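PDB 4E6U: acyl-[acyl-carrier-protein]--UDP-N-acetylglucosamine O-acyltransferase from Acinetobacter baumannii, which catalyses transfer of a fatty acyl chain from acyl carrier protein to UDP-N-acetylglucosamine, an early step in making the lipid A part of lipopolysaccharide. Local coordinates for residues I15-A20 and I34-T39; A126-V131 and A144-I149. All coordinates share one frame; numbering follows the deposited sequence. Where two conformers were deposited one is given.

Contact 1: I15-A20 and I34-T39; sequences IIDPSA and IGPQVT
Two backbone hydrogen bonds clasp I34 from both ends: I34 N donates to I15 O (2.8 Å), and D17 N donates to I34 O (2.9 Å). They make I16 and I34 a parallel bridge pair. A softer backbone contact follows at the end of the turn, where A20 CA lies 3.2 Å from V38 O in a CA-H...O contact. Paired residues (I16 with I34, A20 with V38) lie 18 apart, one coil of a left-handed parallel beta-helix built from hexapeptide repeats. Strand 15-16 is the outermost of its sheet within the chain, while strand 51-52 of the following coil lies beyond I34.

Side-chain hydrogen bonds knit the corner. S19 OG accepts from Q37 N (2.9 Å) and donates to D17 OD2, so a single hydroxyl joins the two coils and braces its own turn. D17 OD2 is gripped from opposite faces of the carboxylate by S19 OG and S19 N, the latter closing an Asx turn. With its CG anti to the backbone N (chi1 -165°), the D17 carboxylate crosses the P36 ring obliquely; D17 CG stands 3.5 Å from P36 CA. Water 1 donates to both S19 O and V38 O; water 2 accepts from Q37 NE2 and donates weakly to S19 OG.

Apolar contact is modest. I16 and I34 run next to each other on the same face of the sheet, with I16 CG1 4.0 Å from I34 CG1, and the other branch of I34, CG2, meets A20 CB at 3.9 Å. G35 O is buried nearby without a hydrogen-bonding partner.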
ATOM      1  N   ILE A  15      26.616   5.093   8.774  1.00 10.91           N
ATOM      2  CA  ILE A  15      27.218   4.219   9.781  1.00 11.78           C
ATOM      3  C   ILE A  15      27.416   2.874   9.135  1.00 12.19           C
ATOM      4  O   ILE A  15      26.446   2.231   8.721  1.00 12.58           O
ATOM      5  CB  ILE A  15      26.349   4.115  11.041  1.00 11.56           C
ATOM      6  CG1 ILE A  15      26.151   5.505  11.643  1.00 13.44           C
ATOM      7  CG2 ILE A  15      27.035   3.189  12.078  1.00 14.28           C
ATOM      8  CD1 ILE A  15      25.158   5.549  12.821  1.00 13.38           C
ATOM      9  N   ILE A  16      28.672   2.448   9.047  1.00 12.29           N
ATOM     10  CA  ILE A  16      29.064   1.289   8.250  1.00 12.99           C
ATOM     11  C   ILE A  16      29.734   0.254   9.130  1.00 13.22           C
ATOM     12  O   ILE A  16      30.799   0.530   9.712  1.00 13.78           O
ATOM     13  CB  ILE A  16      29.992   1.710   7.070  1.00 12.92           C
ATOM     14  CG1 ILE A  16      29.282   2.747   6.189  1.00 14.34           C
ATOM     15  CG2 ILE A  16      30.433   0.464   6.283  1.00 15.00           C
ATOM     16  CD1 ILE A  16      30.143   3.367   5.084  1.00 16.05           C
ATOM     17  N   ASP A  17      29.139  -0.926   9.242  1.00 12.85           N
ATOM     18  CA  ASP A  17      29.703  -1.976  10.079  1.00 13.45           C
ATOM     19  C   ASP A  17      31.135  -2.317   9.634  1.00 12.90           C
ATOM     20  O   ASP A  17      31.413  -2.383   8.442  1.00 13.59           O
ATOM     21  CB  ASP A  17      28.843  -3.231  10.007  1.00 13.68           C
ATOM     22  CG  ASP A  17      29.171  -4.213  11.106  1.00 14.80           C
ATOM     23  OD1 ASP A  17      28.551  -4.105  12.171  1.00 17.74           O
ATOM     24  OD2 ASP A  17      30.051  -5.099  10.914  1.00 16.05           O
ATOM     25  N   PRO A  18      32.058  -2.512  10.597  1.00 13.17           N
ATOM     26  CA  PRO A  18      33.440  -2.867  10.232  1.00 14.02           C
ATOM     27  C   PRO A  18      33.551  -4.103   9.348  1.00 14.52           C
ATOM     28  O   PRO A  18      34.521  -4.209   8.599  1.00 15.65           O
ATOM     29  CB  PRO A  18      34.108  -3.101  11.593  1.00 14.72           C
ATOM     30  CG  PRO A  18      33.337  -2.183  12.543  1.00 15.23           C
ATOM     31  CD  PRO A  18      31.900  -2.324  12.055  1.00 13.94           C
ATOM     32  N   SER A  19      32.572  -5.009   9.387  1.00 14.30           N
ATOM     33  CA  SER A  19      32.621  -6.205   8.526  1.00 15.13           C
ATOM     34  C   SER A  19      32.061  -5.985   7.132  1.00 15.30           C
ATOM     35  O   SER A  19      32.108  -6.894   6.300  1.00 17.03           O
ATOM     36  CB  SER A  19      31.894  -7.375   9.170  1.00 15.10           C
ATOM     37  OG  SER A  19      30.488  -7.120   9.175  1.00 16.43           O
ATOM     38  N   ALA A  20      31.527  -4.798   6.855  1.00 14.49           N
ATOM     39  CA  ALA A  20      31.069  -4.495   5.511  1.00 14.24           C
ATOM     40  C   ALA A  20      32.246  -4.323   4.553  1.00 14.80           C
ATOM     41  O   ALA A  20      33.367  -3.982   4.973  1.00 15.10           O
ATOM     42  CB  ALA A  20      30.171  -3.236   5.526  1.00 14.90           C
ATOM     43  N   ILE A  34      24.618   0.694   7.218  1.00 11.64           N
ATOM     44  CA  ILE A  34      25.083  -0.508   6.543  1.00 11.63           C
ATOM     45  C   ILE A  34      25.468  -1.527   7.600  1.00 12.73           C
ATOM     46  O   ILE A  34      26.415  -1.309   8.374  1.00 12.92           O
ATOM     47  CB  ILE A  34      26.310  -0.215   5.633  1.00 12.31           C
ATOM     48  CG1 ILE A  34      26.058   0.956   4.677  1.00 13.52           C
ATOM     49  CG2 ILE A  34      26.741  -1.496   4.892  1.00 14.43           C
ATOM     50  CD1 ILE A  34      24.866   0.760   3.739  1.00 16.76           C
ATOM     51  N   GLY A  35      24.728  -2.624   7.673  1.00 12.48           N
ATOM     52  CA  GLY A  35      24.941  -3.591   8.715  1.00 13.07           C
ATOM     53  C   GLY A  35      26.068  -4.576   8.431  1.00 11.94           C
ATOM     54  O   GLY A  35      26.796  -4.477   7.434  1.00 12.11           O
ATOM     55  N   PRO A  36      26.201  -5.554   9.321  1.00 12.78           N
ATOM     56  CA  PRO A  36      27.287  -6.522   9.194  1.00 13.27           C
ATOM     57  C   PRO A  36      27.131  -7.436   7.990  1.00 13.41           C
ATOM     58  O   PRO A  36      26.011  -7.735   7.545  1.00 13.49           O
ATOM     59  CB  PRO A  36      27.189  -7.318  10.493  1.00 13.51           C
ATOM     60  CG  PRO A  36      25.759  -7.257  10.863  1.00 14.83           C
ATOM     61  CD  PRO A  36      25.354  -5.847  10.486  1.00 12.91           C
ATOM     62  N   GLN A  37      28.268  -7.895   7.464  1.00 14.20           N
ATOM     63  CA  GLN A  37      28.268  -8.865   6.359  1.00 14.97           C
ATOM     64  C   GLN A  37      27.530  -8.350   5.125  1.00 14.83           C
ATOM     65  O   GLN A  37      26.880  -9.117   4.396  1.00 16.28           O
ATOM     66  CB  GLN A  37      27.697 -10.221   6.811  1.00 15.80           C
ATOM     67  CG  GLN A  37      28.433 -10.826   8.006  1.00 19.65           C
ATOM     68  CD  GLN A  37      29.893 -11.070   7.713  1.00 23.83           C
ATOM     69  OE1 GLN A  37      30.248 -11.560   6.639  1.00 28.30           O
ATOM     70  NE2 GLN A  37      30.753 -10.733   8.674  1.00 26.65           N
ATOM     71  N   VAL A  38      27.616  -7.046   4.896  1.00 13.25           N
ATOM     72  CA  VAL A  38      27.123  -6.442   3.674  1.00 13.57           C
ATOM     73  C   VAL A  38      28.258  -6.176   2.702  1.00 13.63           C
ATOM     74  O   VAL A  38      29.331  -5.696   3.104  1.00 14.44           O
ATOM     75  CB  VAL A  38      26.342  -5.136   3.973  1.00 12.81           C
ATOM     76  CG1 VAL A  38      25.932  -4.409   2.694  1.00 14.40           C
ATOM     77  CG2 VAL A  38      25.120  -5.464   4.833  1.00 12.55           C
ATOM     78  N   THR A  39      28.036  -6.487   1.435  1.00 13.15           N
ATOM     79  CA  THR A  39      28.979  -6.152   0.377  1.00 14.14           C
ATOM     80  C   THR A  39      28.254  -5.312  -0.635  1.00 14.30           C
ATOM     81  O   THR A  39      27.138  -5.666  -1.030  1.00 14.51           O
ATOM     82  CB  THR A  39      29.616  -7.413  -0.252  1.00 14.92           C
ATOM     83  OG1 THR A  39      28.643  -8.166  -0.970  0.60 17.15           O
ATOM     84  CG2 THR A  39      30.228  -8.280   0.805  0.60 16.15           C
TER
HETATM   85  O   HOH W   1      30.894  -8.040   4.197  1.00 22.57           O
HETATM   86  O   HOH W   2      29.977  -9.678  11.372  1.00 33.96           O

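Contact 2: A126-V131 and A144-I149; sequences AHDCIV and AGHVHI. With EDO (1,2-ethanediol), chain L; EDO (1,2-ethanediol), chain F.
A144 O comes within 3.1 Å of C129 SG, and the methyl of A126 presses on the peptide between A144 and G145. G145 then slides its CA over one face of the H127 imidazole, a CH-pi contact of 4.0 Å to the ring centroid; H127 CG, set between its backbone N and carbonyl carbon (chi1 60°), holds the ring there. At H146 the backbone N donates to H127 O (3.0 Å). The H146 ring receives the edge of H127 on its face, an offset edge-to-face pair with planes at 86° and H127 CE1 3.4 Å from H146 NE2. D128 lies alongside H146, the carboxylate and ring planes 17° apart; D128 OD2 accepts from H127 ND1 and from T104 OG1, while H146 ND1 is hydrogen-bonded to D107 OD2. On its far edge, H127 NE2 shares a hydrogen bond with O1 of an ethanediol. V147 contributes its O, which accepts from I130 N (2.9 Å), and sets CB against C129 SG. The H148 ring lays one face on I130 CD1, 3.6 Å from H148 NE2, with water 3 at its edge reaching D128 O. Last, I149 N donates to I130 O (2.8 Å), and I149 CG1 packs beside V131 CG2. Matching type II turns leading into paired parallel strands, 18 residues apart, are the stacked coil corners of the left-handed beta-helix of hexapeptide acyltransferases.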
ATOM      1  N   ALA A 126       9.393 -10.531  -0.150  1.00 11.36           N
ATOM      2  CA  ALA A 126       9.463 -11.342   1.047  1.00 11.46           C
ATOM      3  C   ALA A 126      10.605 -12.342   1.040  1.00 11.60           C
ATOM      4  O   ALA A 126      11.216 -12.616   0.014  1.00 12.13           O
ATOM      5  CB  ALA A 126       8.145 -12.103   1.222  1.00 12.49           C
ATOM      6  N   HIS A 127      10.858 -12.891   2.224  1.00 12.22           N
ATOM      7  CA  HIS A 127      11.807 -13.990   2.369  1.00 12.69           C
ATOM      8  C   HIS A 127      11.687 -15.052   1.287  1.00 13.27           C
ATOM      9  O   HIS A 127      10.584 -15.477   0.924  1.00 13.20           O
ATOM     10  CB  HIS A 127      11.641 -14.642   3.746  1.00 12.72           C
ATOM     11  CG  HIS A 127      10.277 -15.209   4.001  1.00 11.91           C
ATOM     12  ND1 HIS A 127       9.953 -16.521   3.707  1.00 13.89           N
ATOM     13  CD2 HIS A 127       9.172 -14.655   4.548  1.00 13.23           C
ATOM     14  CE1 HIS A 127       8.691 -16.739   4.050  1.00 13.09           C
ATOM     15  NE2 HIS A 127       8.190 -15.623   4.555  1.00 14.51           N
ATOM     16  N   ASP A 128      12.849 -15.483   0.797  1.00 11.93           N
ATOM     17  CA  ASP A 128      12.981 -16.665  -0.072  1.00 13.62           C
ATOM     18  C   ASP A 128      12.463 -16.472  -1.480  1.00 14.07           C
ATOM     19  O   ASP A 128      12.437 -17.417  -2.275  1.00 15.47           O
ATOM     20  CB  ASP A 128      12.335 -17.908   0.564  1.00 13.67           C
ATOM     21  CG  ASP A 128      12.845 -18.170   1.959  1.00 12.89           C
ATOM     22  OD1 ASP A 128      14.076 -18.326   2.106  1.00 14.30           O
ATOM     23  OD2 ASP A 128      12.039 -18.163   2.924  1.00 14.48           O
ATOM     24  N   CYS A 129      12.081 -15.254  -1.832  1.00 12.66           N
ATOM     25  CA  CYS A 129      11.738 -15.013  -3.218  1.00 12.72           C
ATOM     26  C   CYS A 129      12.959 -15.156  -4.104  1.00 13.31           C
ATOM     27  O   CYS A 129      14.105 -14.925  -3.661  1.00 13.84           O
ATOM     28  CB  CYS A 129      11.149 -13.614  -3.413  1.00 13.50           C
ATOM     29  SG  CYS A 129       9.489 -13.446  -2.765  1.00 14.21           S
ATOM     30  N   ILE A 130      12.713 -15.535  -5.350  1.00 14.07           N
ATOM     31  CA  ILE A 130      13.739 -15.536  -6.381  1.00 14.62           C
ATOM     32  C   ILE A 130      13.164 -14.749  -7.532  1.00 14.76           C
ATOM     33  O   ILE A 130      12.113 -15.095  -8.056  1.00 15.95           O
ATOM     34  CB  ILE A 130      14.145 -16.967  -6.840  1.00 15.09           C
ATOM     35  CG1 ILE A 130      14.664 -17.779  -5.656  1.00 16.82           C
ATOM     36  CG2 ILE A 130      15.184 -16.881  -7.981  1.00 17.63           C
ATOM     37  CD1 ILE A 130      14.988 -19.245  -6.010  1.00 20.79           C
ATOM     38  N   VAL A 131      13.818 -13.656  -7.889  1.00 13.88           N
ATOM     39  CA  VAL A 131      13.359 -12.772  -8.933  1.00 13.40           C
ATOM     40  C   VAL A 131      14.454 -12.691  -9.966  1.00 13.07           C
ATOM     41  O   VAL A 131      15.614 -12.521  -9.599  1.00 13.30           O
ATOM     42  CB  VAL A 131      13.117 -11.336  -8.366  1.00 13.64           C
ATOM     43  CG1 VAL A 131      12.826 -10.311  -9.463  1.00 13.85           C
ATOM     44  CG2 VAL A 131      12.008 -11.331  -7.295  1.00 14.72           C
ATOM     45  N   ALA A 144       4.804 -12.135  -1.705  1.00 13.20           N
ATOM     46  CA  ALA A 144       4.892 -12.907  -0.474  1.00 13.03           C
ATOM     47  C   ALA A 144       5.991 -13.975  -0.539  1.00 13.06           C
ATOM     48  O   ALA A 144       6.727 -14.085  -1.517  1.00 12.82           O
ATOM     49  CB  ALA A 144       3.521 -13.514  -0.126  1.00 14.61           C
ATOM     50  N   GLY A 145       6.101 -14.741   0.538  1.00 13.42           N
ATOM     51  CA  GLY A 145       7.234 -15.646   0.694  1.00 13.05           C
ATOM     52  C   GLY A 145       7.391 -16.707  -0.375  1.00 13.32           C
ATOM     53  O   GLY A 145       6.411 -17.272  -0.852  1.00 13.24           O
ATOM     54  N   HIS A 146       8.638 -17.006  -0.722  1.00 13.32           N
ATOM     55  CA  HIS A 146       8.974 -18.137  -1.612  1.00 13.59           C
ATOM     56  C   HIS A 146       8.433 -18.001  -3.025  1.00 14.48           C
ATOM     57  O   HIS A 146       8.331 -18.989  -3.751  1.00 15.94           O
ATOM     58  CB  HIS A 146       8.503 -19.508  -1.037  1.00 13.56           C
ATOM     59  CG  HIS A 146       8.720 -19.678   0.436  1.00 14.67           C
ATOM     60  ND1 HIS A 146       9.866 -20.237   0.961  1.00 16.41           N
ATOM     61  CD2 HIS A 146       7.918 -19.406   1.492  1.00 15.65           C
ATOM     62  CE1 HIS A 146       9.766 -20.287   2.278  1.00 16.64           C
ATOM     63  NE2 HIS A 146       8.596 -19.785   2.627  1.00 16.95           N
ATOM     64  N   VAL A 147       8.080 -16.787  -3.438  1.00 12.72           N
ATOM     65  CA  VAL A 147       7.597 -16.563  -4.792  1.00 13.88           C
ATOM     66  C   VAL A 147       8.753 -16.535  -5.782  1.00 14.58           C
ATOM     67  O   VAL A 147       9.817 -15.944  -5.508  1.00 13.87           O
ATOM     68  CB  VAL A 147       6.763 -15.234  -4.880  1.00 13.35           C
ATOM     69  CG1 VAL A 147       6.479 -14.820  -6.321  1.00 13.30           C
ATOM     70  CG2 VAL A 147       5.464 -15.384  -4.118  1.00 14.13           C
ATOM     71  N   HIS A 148       8.572 -17.171  -6.936  1.00 14.28           N
ATOM     72  CA  HIS A 148       9.582 -17.138  -7.981  1.00 15.04           C
ATOM     73  C   HIS A 148       9.054 -16.354  -9.169  1.00 15.79           C
ATOM     74  O   HIS A 148       7.999 -16.686  -9.713  1.00 16.77           O
ATOM     75  CB  HIS A 148       9.998 -18.565  -8.397  1.00 16.25           C
ATOM     76  CG  HIS A 148      10.643 -19.360  -7.300  1.00 17.55           C
ATOM     77  ND1 HIS A 148      11.006 -20.684  -7.458  1.00 21.02           N
ATOM     78  CD2 HIS A 148      10.995 -19.029  -6.032  1.00 19.05           C
ATOM     79  CE1 HIS A 148      11.535 -21.132  -6.333  1.00 21.57           C
ATOM     80  NE2 HIS A 148      11.544 -20.147  -5.452  1.00 21.33           N
ATOM     81  N   ILE A 149       9.777 -15.301  -9.547  1.00 14.47           N
ATOM     82  CA  ILE A 149       9.453 -14.439 -10.679  1.00 14.86           C
ATOM     83  C   ILE A 149      10.565 -14.603 -11.713  1.00 14.68           C
ATOM     84  O   ILE A 149      11.759 -14.573 -11.377  1.00 14.41           O
ATOM     85  CB  ILE A 149       9.327 -12.950 -10.251  1.00 15.27           C
ATOM     86  CG1 ILE A 149       8.522 -12.780  -8.943  0.60 17.61           C
ATOM     87  CG2 ILE A 149       8.820 -12.096 -11.406  0.60 15.50           C
ATOM     88  CD1 ILE A 149       7.030 -12.527  -9.119  0.60 18.61           C
TER
HETATM   89  C1  EDO L 311      12.626 -18.500 -11.691  1.00 32.88           C
HETATM   90  O1  EDO L 311      11.689 -18.047 -12.681  1.00 34.31           O
HETATM   91  C2  EDO L 311      13.149 -17.321 -10.873  1.00 31.93           C
HETATM   92  O2  EDO L 311      13.779 -16.357 -11.731  1.00 30.04           O
HETATM   93  C1  EDO F 305       5.773 -13.851   6.277  1.00 22.50           C
HETATM   94  O1  EDO F 305       5.826 -15.215   5.833  1.00 23.20           O
HETATM   95  C2  EDO F 305       4.780 -13.048   5.439  1.00 23.24           C
HETATM   96  O2  EDO F 305       5.240 -12.989   4.078  1.00 24.78           O
HETATM   97  O   HOH W   3      12.802 -19.947  -2.784  1.00 25.56           O

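Overall arrangement
Both contacts join successive coils of one beta-helix at a corresponding corner, in series along the chain, with centres about 24 Å apart and no touch between them. Contact 1 sits at the N-terminal end, about 25 Å from the chain centre, where the outermost strand of a sheet meets its neighbour; contact 2 lies mid-helix, about 7 Å from that centre, and has more buried residues. Their chemistry differs accordingly. Contact 1 fastens its turns with serine, aspartate and water, whereas contact 2 sets two imidazoles edge-to-face, with a carboxylate alongside, tied to residues of other loops. I15 also packs on H11 of a second subunit; contact 2 touches no other protein chain.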